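Local atomic coordinates of LRR receptor-like serine/threonine-protein kinase RGI3 (Arabidopsis thaliana, PDB entry 5HZ0), a protein that acts as a plasma-membrane receptor kinase for RGF peptide hormones, which maintain the root stem cell niche, and pairs with SERK co-receptors when the peptide binds. Residues Asp452-Ser457 and Asp475-Ala480; Arg402-Gly407 and Leu424-Ile429; Ser15-Lys20 and Lys37-Leu42; Lys55-Phe60 and Phe82-Leu87. The protein carries 5 engineered substitutions. All blocks are in the same frame, centred on the assembly; numbering follows the deposited sequence.

Contact 1: Asp452-Ser457 and Asp475-Ala480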
loop_
_atom_site.group_PDB
_atom_site.type_symbol
_atom_site.label_atom_id
_atom_site.label_comp_id
_atom_site.label_asym_id
_atom_site.label_seq_id
_atom_site.Cartn_x
_atom_site.Cartn_y
_atom_site.Cartn_z
ATOM N N ASP A 452 -5.522 12.694 17.853
ATOM C CA ASP A 452 -6.300 13.726 17.193
ATOM C C ASP A 452 -7.713 13.766 17.784
ATOM O O ASP A 452 -8.546 12.908 17.485
ATOM C CB ASP A 452 -6.394 13.375 15.708
ATOM C CG ASP A 452 -6.779 14.561 14.825
ATOM O OD1 ASP A 452 -7.302 15.590 15.329
ATOM O OD2 ASP A 452 -6.558 14.429 13.602
ATOM N N LEU A 453 -7.976 14.769 18.616
ATOM C CA LEU A 453 -9.311 15.043 19.178
ATOM C C LEU A 453 -10.101 16.243 18.569
ATOM O O LEU A 453 -11.123 16.658 19.121
ATOM C CB LEU A 453 -9.251 15.128 20.709
ATOM C CG LEU A 453 -8.619 13.919 21.421
ATOM C CD1 LEU A 453 -8.753 14.012 22.950
ATOM C CD2 LEU A 453 -9.198 12.615 20.900
ATOM N N HIS A 454 -9.597 16.848 17.496
ATOM C CA HIS A 454 -10.135 18.137 17.038
ATOM C C HIS A 454 -11.624 18.164 16.640
ATOM O O HIS A 454 -12.175 17.157 16.218
ATOM C CB HIS A 454 -9.244 18.786 15.949
ATOM C CG HIS A 454 -9.463 18.257 14.565
ATOM N ND1 HIS A 454 -8.586 17.380 13.955
ATOM C CD2 HIS A 454 -10.429 18.510 13.653
ATOM C CE1 HIS A 454 -9.011 17.106 12.738
ATOM N NE2 HIS A 454 -10.132 17.777 12.528
ATOM N N THR A 455 -12.268 19.317 16.804
ATOM C CA THR A 455 -13.685 19.465 16.465
ATOM C C THR A 455 -14.595 18.535 17.278
ATOM O O THR A 455 -15.217 17.598 16.774
ATOM C CB THR A 455 -13.925 19.346 14.935
ATOM O OG1 THR A 455 -13.113 20.323 14.270
ATOM C CG2 THR A 455 -15.393 19.593 14.570
ATOM N N ASN A 456 -14.642 18.819 18.568
ATOM C CA ASN A 456 -15.578 18.204 19.474
ATOM C C ASN A 456 -15.963 19.266 20.475
ATOM O O ASN A 456 -15.647 20.438 20.302
ATOM C CB ASN A 456 -14.939 17.013 20.183
ATOM C CG ASN A 456 -14.807 15.807 19.280
ATOM O OD1 ASN A 456 -15.793 15.137 18.992
ATOM N ND2 ASN A 456 -13.590 15.531 18.815
ATOM N N SER A 457 -16.690 18.854 21.495
ATOM C CA SER A 457 -17.059 19.698 22.613
ATOM C C SER A 457 -16.194 19.498 23.850
ATOM O O SER A 457 -16.664 19.683 24.979
ATOM C CB SER A 457 -18.549 19.644 22.873
ATOM O OG SER A 457 -19.198 20.200 21.741
ATOM N N ASP A 475 -3.502 17.001 18.282
ATOM C CA ASP A 475 -4.426 18.010 17.788
ATOM C C ASP A 475 -5.692 18.048 18.648
ATOM O O ASP A 475 -6.552 17.183 18.531
ATOM C CB ASP A 475 -4.788 17.677 16.336
ATOM C CG ASP A 475 -5.449 18.841 15.604
ATOM O OD1 ASP A 475 -5.859 19.814 16.270
ATOM O OD2 ASP A 475 -5.566 18.770 14.355
ATOM N N PHE A 476 -5.801 19.072 19.492
ATOM C CA PHE A 476 -6.988 19.340 20.324
ATOM C C PHE A 476 -7.824 20.510 19.796
ATOM O O PHE A 476 -8.703 21.027 20.483
ATOM C CB PHE A 476 -6.627 19.524 21.802
ATOM C CG PHE A 476 -5.957 18.318 22.425
ATOM C CD1 PHE A 476 -6.052 17.063 21.835
ATOM C CD2 PHE A 476 -5.243 18.441 23.602
ATOM C CE1 PHE A 476 -5.436 15.965 22.399
ATOM C CE2 PHE A 476 -4.626 17.347 24.169
ATOM C CZ PHE A 476 -4.726 16.106 23.572
ATOM N N SER A 477 -7.489 20.987 18.610
ATOM C CA SER A 477 -8.105 22.203 18.099
ATOM C C SER A 477 -9.612 22.105 17.957
ATOM O O SER A 477 -10.167 21.028 17.820
ATOM C CB SER A 477 -7.468 22.647 16.773
ATOM O OG SER A 477 -7.614 21.659 15.776
ATOM N N ASP A 478 -10.262 23.260 18.015
ATOM C CA ASP A 478 -11.708 23.361 17.881
ATOM C C ASP A 478 -12.433 22.597 18.990
ATOM O O ASP A 478 -13.176 21.653 18.746
ATOM C CB ASP A 478 -12.121 22.870 16.493
ATOM C CG ASP A 478 -13.478 23.331 16.100
ATOM O OD1 ASP A 478 -13.996 24.253 16.769
ATOM O OD2 ASP A 478 -14.029 22.774 15.123
ATOM N N ASN A 479 -12.214 23.043 20.218
ATOM C CA ASN A 479 -12.921 22.531 21.378
ATOM C C ASN A 479 -13.256 23.708 22.302
ATOM O O ASN A 479 -13.127 24.877 21.914
ATOM C CB ASN A 479 -12.095 21.450 22.125
ATOM C CG ASN A 479 -12.121 20.084 21.426
ATOM O OD1 ASN A 479 -13.141 19.391 21.424
ATOM N ND2 ASN A 479 -10.992 19.689 20.855
ATOM N N ALA A 480 -13.769 23.389 23.484
ATOM C CA ALA A 480 -13.963 24.343 24.576
ATOM C C ALA A 480 -12.918 24.308 25.714
ATOM O O ALA A 480 -13.217 24.735 26.829
ATOM C CB ALA A 480 -15.394 24.339 25.088
#
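The contact between Asp452-Ser457 and Asp475-Ala480 joins two successive coils of the extracellular leucine-rich repeat solenoid, just where each inner strand gives way to the loop. Asp452 pairs with Asp475 in parallel, and backbone bonds continue past the strands: Leu453 N to Asp475 O (2.8 Å), Thr455 N to Ser477 O (2.9 Å) and Asn456 N to Asp478 O (3.2 Å). Asn456 and Asn479 hold the asparagine position of the repeat consensus. Within its own coil Asn479 ND2 bonds Phe476 O at 2.7 Å, meeting that oxygen from above the carbonyl plane, and it makes a weak bond to Leu453 O of the preceding coil. On the buried side Leu453 lies alongside Phe476, its CD1 3.9 Å from CE1 of the ring. In Asp452 and Asp475 CG is anti to the backbone N (chi1 -161° and -165°), which stands the carboxylates side by side, planes 14° apart. Asp452 OD1 offers its syn lone pair to His454 ND1, whereas Asp475 OD1 takes both the hydroxyl and the backbone N of Ser477, the latter bond making an Asx turn. Replacing Asp475 with an alanine removes that acceptor, which would probably set the Ser477 hydroxyl free to turn and open a gap beside His454 CB. Further along the loops, Thr455 OG1 donates to Asp478 OD2 at 2.8 Å, on the carboxylate's anti side.

Contact 2: Arg402-Gly407 and Leu424-Ile429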
loop_
_atom_site.group_PDB
_atom_site.type_symbol
_atom_site.label_atom_id
_atom_site.label_comp_id
_atom_site.label_asym_id
_atom_site.label_seq_id
_atom_site.Cartn_x
_atom_site.Cartn_y
_atom_site.Cartn_z
ATOM N N ARG A 402 -4.209 0.864 15.629
ATOM C CA ARG A 402 -4.738 2.022 14.915
ATOM C C ARG A 402 -6.258 2.110 15.039
ATOM O O ARG A 402 -6.992 1.209 14.605
ATOM C CB ARG A 402 -4.319 1.938 13.448
ATOM C CG ARG A 402 -4.907 3.000 12.516
ATOM C CD ARG A 402 -4.267 2.860 11.148
ATOM N NE ARG A 402 -4.599 3.969 10.278
ATOM C CZ ARG A 402 -3.962 5.130 10.291
ATOM N NH1 ARG A 402 -4.329 6.094 9.459
ATOM N NH2 ARG A 402 -2.959 5.320 11.138
ATOM N N LEU A 403 -6.717 3.202 15.640
ATOM C CA LEU A 403 -8.132 3.444 15.879
ATOM C C LEU A 403 -8.588 4.765 15.233
ATOM O O LEU A 403 -8.081 5.847 15.573
ATOM C CB LEU A 403 -8.404 3.513 17.383
ATOM C CG LEU A 403 -9.884 3.731 17.725
ATOM C CD1 LEU A 403 -10.731 2.531 17.295
ATOM C CD2 LEU A 403 -10.102 4.035 19.204
ATOM N N ARG A 404 -9.514 4.691 14.281
ATOM C CA ARG A 404 -10.046 5.922 13.695
ATOM C C ARG A 404 -11.565 5.924 13.692
ATOM O O ARG A 404 -12.203 5.172 12.942
ATOM C CB ARG A 404 -9.502 6.093 12.289
ATOM C CG ARG A 404 -7.986 6.036 12.233
ATOM C CD ARG A 404 -7.477 6.673 10.974
ATOM N NE ARG A 404 -7.834 8.091 10.958
ATOM C CZ ARG A 404 -7.591 8.919 9.947
ATOM N NH1 ARG A 404 -6.983 8.473 8.849
ATOM N NH2 ARG A 404 -7.960 10.191 10.042
ATOM N N LEU A 405 -12.120 6.739 14.589
ATOM C CA LEU A 405 -13.563 6.933 14.738
ATOM C C LEU A 405 -14.060 8.277 14.202
ATOM O O LEU A 405 -15.228 8.631 14.370
ATOM C CB LEU A 405 -14.004 6.719 16.188
ATOM C CG LEU A 405 -13.666 5.359 16.805
ATOM C CD1 LEU A 405 -14.294 5.233 18.186
ATOM C CD2 LEU A 405 -14.120 4.235 15.908
ATOM N N ASN A 406 -13.146 9.038 13.609
ATOM C CA ASN A 406 -13.401 10.417 13.204
ATOM C C ASN A 406 -14.480 10.606 12.132
ATOM O O ASN A 406 -14.674 9.746 11.278
ATOM C CB ASN A 406 -12.085 11.106 12.810
ATOM C CG ASN A 406 -11.348 10.378 11.712
ATOM O OD1 ASN A 406 -10.671 9.387 11.961
ATOM N ND2 ASN A 406 -11.463 10.873 10.484
ATOM N N GLY A 407 -15.193 11.732 12.183
ATOM C CA GLY A 407 -16.231 11.997 11.202
ATOM C C GLY A 407 -17.520 11.236 11.436
ATOM O O GLY A 407 -18.073 10.609 10.524
ATOM N N LEU A 424 -1.820 0.816 21.620
ATOM C CA LEU A 424 -2.537 1.748 20.777
ATOM C C LEU A 424 -1.561 2.857 20.379
ATOM O O LEU A 424 -1.043 3.578 21.224
ATOM C CB LEU A 424 -3.702 2.322 21.577
ATOM C CG LEU A 424 -4.761 3.208 20.925
ATOM C CD1 LEU A 424 -5.316 2.572 19.649
ATOM C CD2 LEU A 424 -5.863 3.434 21.953
ATOM N N ASN A 425 -1.279 2.932 19.082
ATOM C CA ASN A 425 -0.343 3.886 18.532
ATOM C C ASN A 425 -0.965 5.202 18.094
ATOM O O ASN A 425 -0.435 6.278 18.332
ATOM C CB ASN A 425 0.399 3.271 17.358
ATOM C CG ASN A 425 1.449 4.188 16.815
ATOM O OD1 ASN A 425 1.307 4.750 15.733
ATOM N ND2 ASN A 425 2.510 4.373 17.583
ATOM N N PHE A 426 -2.105 5.062 17.433
ATOM C CA PHE A 426 -2.673 6.091 16.600
ATOM C C PHE A 426 -4.157 6.108 16.904
ATOM O O PHE A 426 -4.846 5.099 16.739
ATOM C CB PHE A 426 -2.454 5.739 15.124
ATOM C CG PHE A 426 -2.954 6.777 14.175
ATOM C CD1 PHE A 426 -4.311 6.925 13.946
ATOM C CD2 PHE A 426 -2.064 7.618 13.502
ATOM C CE1 PHE A 426 -4.781 7.894 13.072
ATOM C CE2 PHE A 426 -2.526 8.584 12.619
ATOM C CZ PHE A 426 -3.884 8.719 12.406
ATOM N N VAL A 427 -4.650 7.264 17.329
ATOM C CA VAL A 427 -6.054 7.428 17.655
ATOM C C VAL A 427 -6.612 8.751 17.059
ATOM O O VAL A 427 -6.131 9.853 17.356
ATOM C CB VAL A 427 -6.233 7.335 19.194
ATOM C CG1 VAL A 427 -5.334 8.302 19.842
ATOM C CG2 VAL A 427 -7.646 7.591 19.590
ATOM N N ASP A 428 -7.610 8.626 16.191
ATOM C CA ASP A 428 -8.288 9.774 15.624
ATOM C C ASP A 428 -9.776 9.677 15.968
ATOM O O ASP A 428 -10.488 8.811 15.434
ATOM C CB ASP A 428 -8.088 9.775 14.099
ATOM C CG ASP A 428 -8.563 11.051 13.454
ATOM O OD1 ASP A 428 -9.122 11.889 14.192
ATOM O OD2 ASP A 428 -8.389 11.214 12.220
ATOM N N ILE A 429 -10.212 10.525 16.904
ATOM C CA ILE A 429 -11.631 10.755 17.256
ATOM C C ILE A 429 -12.229 12.119 16.808
ATOM O O ILE A 429 -13.310 12.543 17.255
ATOM C CB ILE A 429 -11.968 10.314 18.718
ATOM C CG1 ILE A 429 -11.269 8.984 19.046
ATOM C CG2 ILE A 429 -13.503 10.230 18.934
ATOM C CD1 ILE A 429 -11.049 8.799 20.566
#
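Arg402 lays its guanidinium over the ring of Phe426, NH2 3.2 Å above the ring plane and over its centre, a cation-pi contact with the two planes 39° apart. An extended chain with CG anti to the backbone N (chi1 174°) carries the group out until it lies over the ring face. Arg404 fills the adjoining hollow differently: its CD rests 3.6 Å from Phe426 CE1, and a bend at chi3 (63°) then turns the guanidinium edge to Asp428. There NH2 forms a salt bridge with OD2, the two groups nearly coplanar, although the modelled separation is too short to be trusted. Asn406 spreads its amide flat against the Asp428 carboxylate. Arg402-Arg404 and Phe426-Asp428 are neighbouring parallel strands of the leucine-rich repeat solenoid, and Arg402, Leu403 and Arg404 belong to its small-peptide recognition motif; NH1 of each arginine makes a salt bridge to the backbone of the bound peptide. An alanine in place of Phe426 takes away the shelf beneath Arg402, whose guanidinium would then probably be freer to swing from its position at the peptide. Behind the strands, Leu403 CB sits 3.9 Å from Leu424 CD1, and Leu403 CD2 lies 4.3 Å from Val427 CG2. Leu403 is also gripped along its backbone, N bonding Phe426 O and O receiving Asp428 N, both at 2.9 Å.

Contact 3: Ser15-Lys20 and Lys37-Leu42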
loop_
_atom_site.group_PDB
_atom_site.type_symbol
_atom_site.label_atom_id
_atom_site.label_comp_id
_atom_site.label_asym_id
_atom_site.label_seq_id
_atom_site.Cartn_x
_atom_site.Cartn_y
_atom_site.Cartn_z
ATOM N N SER A 15 30.183 -38.415 -19.314
ATOM C CA SER A 15 28.745 -38.402 -19.504
ATOM C C SER A 15 28.163 -37.087 -19.013
ATOM O O SER A 15 27.489 -36.386 -19.754
ATOM C CB SER A 15 28.120 -39.562 -18.733
ATOM O OG SER A 15 26.906 -39.988 -19.323
ATOM N N GLU A 16 28.375 -36.796 -17.734
ATOM C CA GLU A 16 27.779 -35.625 -17.109
ATOM C C GLU A 16 28.812 -34.768 -16.387
ATOM O O GLU A 16 29.664 -35.283 -15.662
ATOM C CB GLU A 16 26.681 -36.055 -16.133
ATOM C CG GLU A 16 25.630 -36.960 -16.766
ATOM C CD GLU A 16 24.534 -37.363 -15.797
ATOM O OE1 GLU A 16 23.641 -38.146 -16.191
ATOM O OE2 GLU A 16 24.566 -36.894 -14.641
ATOM N N ILE A 17 28.729 -33.459 -16.602
ATOM C CA ILE A 17 29.553 -32.489 -15.888
ATOM C C ILE A 17 28.651 -31.595 -15.054
ATOM O O ILE A 17 27.688 -31.035 -15.572
ATOM C CB ILE A 17 30.342 -31.585 -16.857
ATOM C CG1 ILE A 17 31.393 -32.391 -17.620
ATOM C CG2 ILE A 17 31.005 -30.431 -16.107
ATOM C CD1 ILE A 17 32.047 -31.596 -18.730
ATOM N N GLN A 18 28.946 -31.477 -13.763
ATOM C CA GLN A 18 28.182 -30.593 -12.893
ATOM C C GLN A 18 29.015 -29.809 -11.878
ATOM O O GLN A 18 29.733 -30.396 -11.061
ATOM C CB GLN A 18 27.097 -31.367 -12.160
ATOM C CG GLN A 18 26.525 -30.584 -11.005
ATOM C CD GLN A 18 25.081 -30.900 -10.765
ATOM O OE1 GLN A 18 24.391 -31.401 -11.654
ATOM N NE2 GLN A 18 24.605 -30.613 -9.559
ATOM N N LEU A 19 28.902 -28.482 -11.936
ATOM C CA LEU A 19 29.510 -27.596 -10.946
ATOM C C LEU A 19 28.566 -26.447 -10.588
ATOM O O LEU A 19 28.150 -25.689 -11.464
ATOM C CB LEU A 19 30.832 -27.027 -11.474
ATOM C CG LEU A 19 31.949 -28.023 -11.809
ATOM C CD1 LEU A 19 32.588 -27.662 -13.139
ATOM C CD2 LEU A 19 33.005 -28.086 -10.703
ATOM N N LYS A 20 28.228 -26.315 -9.309
ATOM C CA LYS A 20 27.463 -25.155 -8.848
ATOM C C LYS A 20 27.853 -24.652 -7.462
ATOM O O LYS A 20 28.561 -25.326 -6.713
ATOM C CB LYS A 20 25.950 -25.397 -8.892
ATOM C CG LYS A 20 25.512 -26.779 -9.299
ATOM C CD LYS A 20 24.009 -26.909 -9.142
ATOM C CE LYS A 20 23.585 -26.536 -7.730
ATOM N NZ LYS A 20 24.345 -27.315 -6.711
ATOM N N LYS A 37 33.228 -35.728 -26.485
ATOM C CA LYS A 37 32.069 -35.541 -27.347
ATOM C C LYS A 37 30.930 -36.506 -27.017
ATOM O O LYS A 37 29.951 -36.596 -27.755
ATOM C CB LYS A 37 32.472 -35.608 -28.827
ATOM C CG LYS A 37 32.890 -34.253 -29.431
ATOM C CD LYS A 37 34.091 -33.624 -28.709
ATOM C CE LYS A 37 33.866 -32.132 -28.431
ATOM N NZ LYS A 37 34.940 -31.523 -27.585
ATOM N N SER A 38 31.083 -37.260 -25.931
ATOM C CA SER A 38 30.014 -38.132 -25.441
ATOM C C SER A 38 29.179 -37.555 -24.283
ATOM O O SER A 38 28.289 -38.230 -23.771
ATOM C CB SER A 38 30.574 -39.501 -25.049
ATOM O OG SER A 38 31.502 -39.372 -23.989
ATOM N N LEU A 39 29.467 -36.323 -23.870
ATOM C CA LEU A 39 28.785 -35.685 -22.735
ATOM C C LEU A 39 27.279 -35.500 -22.963
ATOM O O LEU A 39 26.862 -34.880 -23.945
ATOM C CB LEU A 39 29.427 -34.321 -22.455
ATOM C CG LEU A 39 28.904 -33.441 -21.319
ATOM C CD1 LEU A 39 29.326 -33.985 -19.974
ATOM C CD2 LEU A 39 29.408 -32.015 -21.482
ATOM N N THR A 40 26.472 -36.059 -22.061
ATOM C CA THR A 40 25.016 -35.948 -22.157
ATOM C C THR A 40 24.369 -34.791 -21.367
ATOM O O THR A 40 23.259 -34.347 -21.686
ATOM C CB THR A 40 24.357 -37.296 -21.736
ATOM O OG1 THR A 40 23.362 -37.666 -22.697
ATOM C CG2 THR A 40 23.726 -37.207 -20.341
ATOM N N SER A 41 25.074 -34.290 -20.355
ATOM C CA SER A 41 24.490 -33.325 -19.426
ATOM C C SER A 41 25.522 -32.305 -18.951
ATOM O O SER A 41 26.578 -32.684 -18.461
ATOM C CB SER A 41 23.857 -34.069 -18.247
ATOM O OG SER A 41 23.421 -33.186 -17.233
ATOM N N LEU A 42 25.223 -31.017 -19.087
ATOM C CA LEU A 42 26.187 -29.984 -18.706
ATOM C C LEU A 42 25.589 -28.902 -17.808
ATOM O O LEU A 42 24.757 -28.104 -18.249
ATOM C CB LEU A 42 26.808 -29.346 -19.949
ATOM C CG LEU A 42 27.818 -28.231 -19.656
ATOM C CD1 LEU A 42 28.908 -28.737 -18.725
ATOM C CD2 LEU A 42 28.418 -27.654 -20.942
#
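Ile17 meets Leu39 and Leu42 with every carbon of its side chain. Its CB starts 3.7 Å from Leu42 CD1, and the CG2 branch, anti to the backbone N, stays alongside that methyl at 3.8 Å. The other branch leaves beside the backbone N (chi1 -67°) and so runs toward Leu39: CG1 is 3.5 Å from Leu39 CD1, and the CD1 tip of Ile17 touches both methyls of Leu39, which crosses it at about a right angle. Leu36 also packs against Ile17. The strands concerned, 14-20 and 41-45, run parallel near the amino-terminal end of the leucine-rich repeat solenoid, where 14-20 is paired on its other edge with the antiparallel strand 6-8. Ser15 and Glu16 both face Lys7 there, forming a classic beta bulge. Toward the neighbouring coil, Ser15 O accepts from two backbone donors, Thr40 N and Ser41 N, each in the carbonyl plane. Two residues further on, Ile17 N bonds Ser41 O at 2.9 Å, nearly straight at 170°. On the face away from Ile17, Glu16 CG covers Ser41 CB at 3.7 Å, its chain lying alongside Thr40.

Contact 4: Lys55-Phe60 and Phe82-Leu87; sequences KEIGDF and FRLKKL
Leu84 reaches Ile57, Gly58 and Phe60 with its two methyl groups, and no hydrogen bond crosses between the segments. Its CG stands beside the backbone N, anti to the carbonyl carbon (chi1 -49°), and the chain continues nearly straight to CD1 (chi2 178°), leaving CD2 as the side branch turned to the carbonyls of Lys55-Phe60. CD2 meets two of them, 3.2 Å from Gly58 O and 3.1 Å from Phe60 O, while CD1 approaches Ile57 CG2 at 4.4 Å. With no side chain, Gly58 presents bare backbone here, and Arg83 CB comes to 4.1 Å from Gly58 O. Both segments belong to the stretches that lead back from one inner strand to the next in the leucine-rich repeat solenoid, and both carry 3-10 turns, the one at 55-59 closed by bonds such as Gly58 N to Lys55 O (3.0 Å). Beyond CB, Arg83 runs extended past Gly58, leaving its NH1 4.9 Å from Asp59 OD1, opposite charges near each other but not in contact. Phe60 has much the same first torsion as Leu84 (chi1 -56°), but its ring swings away from the other segment and takes Ile57 CD1 at its edge, in plane, 3.9 Å from Phe60 CE2. Past Leu84 the chain folds into a type I turn ending at Leu87, from which Lys86 extends NZ to a salt bridge with Glu62 OE2.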
loop_
_atom_site.group_PDB
_atom_site.type_symbol
_atom_site.label_atom_id
_atom_site.label_comp_id
_atom_site.label_asym_id
_atom_site.label_seq_id
_atom_site.Cartn_x
_atom_site.Cartn_y
_atom_site.Cartn_z
ATOM N N LYS A 55 29.749 -20.627 -29.302
ATOM C CA LYS A 55 28.945 -21.310 -30.308
ATOM C C LYS A 55 29.330 -22.792 -30.374
ATOM O O LYS A 55 28.523 -23.661 -30.745
ATOM C CB LYS A 55 29.117 -20.630 -31.676
ATOM C CG LYS A 55 28.234 -19.385 -31.924
ATOM C CD LYS A 55 28.515 -18.201 -30.984
ATOM C CE LYS A 55 27.565 -17.028 -31.279
ATOM N NZ LYS A 55 27.421 -16.078 -30.132
ATOM N N GLU A 56 30.565 -23.074 -29.970
ATOM C CA GLU A 56 31.096 -24.434 -29.954
ATOM C C GLU A 56 30.263 -25.381 -29.083
ATOM O O GLU A 56 30.343 -26.602 -29.236
ATOM C CB GLU A 56 32.562 -24.431 -29.491
ATOM C CG GLU A 56 33.498 -23.605 -30.368
ATOM C CD GLU A 56 33.580 -22.152 -29.936
ATOM O OE1 GLU A 56 33.973 -21.897 -28.777
ATOM O OE2 GLU A 56 33.253 -21.262 -30.753
ATOM N N ILE A 57 29.465 -24.811 -28.179
ATOM C CA ILE A 57 28.513 -25.577 -27.374
ATOM C C ILE A 57 27.655 -26.481 -28.252
ATOM O O ILE A 57 27.410 -27.639 -27.912
ATOM C CB ILE A 57 27.596 -24.641 -26.552
ATOM C CG1 ILE A 57 28.296 -24.212 -25.258
ATOM C CG2 ILE A 57 26.263 -25.317 -26.233
ATOM C CD1 ILE A 57 28.434 -25.321 -24.239
ATOM N N GLY A 58 27.251 -25.965 -29.409
ATOM C CA GLY A 58 26.381 -26.699 -30.310
ATOM C C GLY A 58 27.002 -27.974 -30.848
ATOM O O GLY A 58 26.344 -28.738 -31.554
ATOM N N ASP A 59 28.269 -28.210 -30.513
ATOM C CA ASP A 59 28.981 -29.385 -31.001
ATOM C C ASP A 59 28.786 -30.641 -30.141
ATOM O O ASP A 59 29.113 -31.746 -30.581
ATOM C CB ASP A 59 30.479 -29.096 -31.145
ATOM C CG ASP A 59 30.780 -28.028 -32.187
ATOM O OD1 ASP A 59 29.886 -27.688 -32.992
ATOM O OD2 ASP A 59 31.930 -27.538 -32.209
ATOM N N PHE A 60 28.230 -30.503 -28.938
ATOM C CA PHE A 60 28.061 -31.691 -28.117
ATOM C C PHE A 60 26.705 -32.222 -28.491
ATOM O O PHE A 60 25.679 -31.764 -27.998
ATOM C CB PHE A 60 28.056 -31.334 -26.633
ATOM C CG PHE A 60 29.277 -30.577 -26.175
ATOM C CD1 PHE A 60 30.547 -31.111 -26.339
ATOM C CD2 PHE A 60 29.151 -29.342 -25.553
ATOM C CE1 PHE A 60 31.666 -30.426 -25.907
ATOM C CE2 PHE A 60 30.265 -28.656 -25.117
ATOM C CZ PHE A 60 31.526 -29.200 -25.294
ATOM N N PHE A 82 20.975 -24.430 -30.809
ATOM C CA PHE A 82 19.754 -25.075 -31.272
ATOM C C PHE A 82 20.012 -26.227 -32.235
ATOM O O PHE A 82 19.073 -26.869 -32.714
ATOM C CB PHE A 82 18.815 -24.037 -31.876
ATOM C CG PHE A 82 18.462 -22.948 -30.920
ATOM C CD1 PHE A 82 17.664 -23.214 -29.823
ATOM C CD2 PHE A 82 18.954 -21.670 -31.088
ATOM C CE1 PHE A 82 17.350 -22.222 -28.922
ATOM C CE2 PHE A 82 18.643 -20.678 -30.185
ATOM C CZ PHE A 82 17.835 -20.950 -29.106
ATOM N N ARG A 83 21.289 -26.487 -32.505
ATOM C CA ARG A 83 21.685 -27.662 -33.271
ATOM C C ARG A 83 21.572 -28.928 -32.428
ATOM O O ARG A 83 21.610 -30.037 -32.962
ATOM C CB ARG A 83 23.115 -27.512 -33.799
ATOM C CG ARG A 83 23.281 -26.373 -34.794
ATOM C CD ARG A 83 24.736 -26.180 -35.197
ATOM N NE ARG A 83 24.861 -25.274 -36.335
ATOM C CZ ARG A 83 26.021 -24.856 -36.827
ATOM N NH1 ARG A 83 27.158 -25.259 -36.273
ATOM N NH2 ARG A 83 26.045 -24.036 -37.868
ATOM N N LEU A 84 21.366 -28.779 -31.124
ATOM C CA LEU A 84 21.413 -29.947 -30.270
ATOM C C LEU A 84 20.023 -30.543 -30.255
ATOM O O LEU A 84 19.172 -30.134 -29.478
ATOM C CB LEU A 84 21.779 -29.517 -28.847
ATOM C CG LEU A 84 22.988 -28.601 -28.670
ATOM C CD1 LEU A 84 23.165 -28.232 -27.214
ATOM C CD2 LEU A 84 24.229 -29.265 -29.202
ATOM N N LYS A 85 19.843 -31.611 -31.021
ATOM C CA LYS A 85 18.517 -32.152 -31.297
ATOM C C LYS A 85 18.097 -33.081 -30.155
ATOM O O LYS A 85 16.957 -33.531 -30.080
ATOM C CB LYS A 85 18.535 -32.868 -32.662
ATOM C CG LYS A 85 17.210 -33.443 -33.152
ATOM C CD LYS A 85 16.442 -32.478 -34.047
ATOM C CE LYS A 85 15.088 -33.073 -34.457
ATOM N NZ LYS A 85 15.157 -34.518 -34.857
ATOM N N LYS A 86 19.036 -33.366 -29.261
ATOM C CA LYS A 86 18.761 -34.237 -28.121
ATOM C C LYS A 86 18.447 -33.514 -26.807
ATOM O O LYS A 86 18.301 -34.156 -25.772
ATOM C CB LYS A 86 19.892 -35.256 -27.934
ATOM C CG LYS A 86 19.712 -36.513 -28.777
ATOM C CD LYS A 86 21.022 -37.250 -29.014
ATOM C CE LYS A 86 20.798 -38.385 -30.004
ATOM N NZ LYS A 86 22.064 -38.954 -30.552
ATOM N N LEU A 87 18.356 -32.186 -26.846
ATOM C CA LEU A 87 18.151 -31.392 -25.632
ATOM C C LEU A 87 16.717 -31.482 -25.120
ATOM O O LEU A 87 15.774 -31.190 -25.848
ATOM C CB LEU A 87 18.493 -29.927 -25.916
ATOM C CG LEU A 87 19.187 -29.142 -24.808
ATOM C CD1 LEU A 87 20.568 -29.722 -24.539
ATOM C CD2 LEU A 87 19.283 -27.666 -25.185
#

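The four contacts form two pairs on opposite sides of the chain's centre. Contacts 1 and 2 lie 14 Å apart between centres and share a boundary: Asp452 N is 2.9 Å from Val427 O, and Ile429 N is 3.0 Å from Asp452 O, both probable hydrogen bonds that carry the strand pairing from one contact into the other. Contacts 3 and 4, with centres 13 Å apart, meet through side chains, Leu42 CD2 lying 4.0 Å from Ile57 CD1. Between contacts 2 and 3 the centres are about 64 Å apart. Contact 2 touches the bound peptide directly, through two arginines, whereas contact 1 continues the same coil-on-coil pairing toward the carboxyl-terminal end.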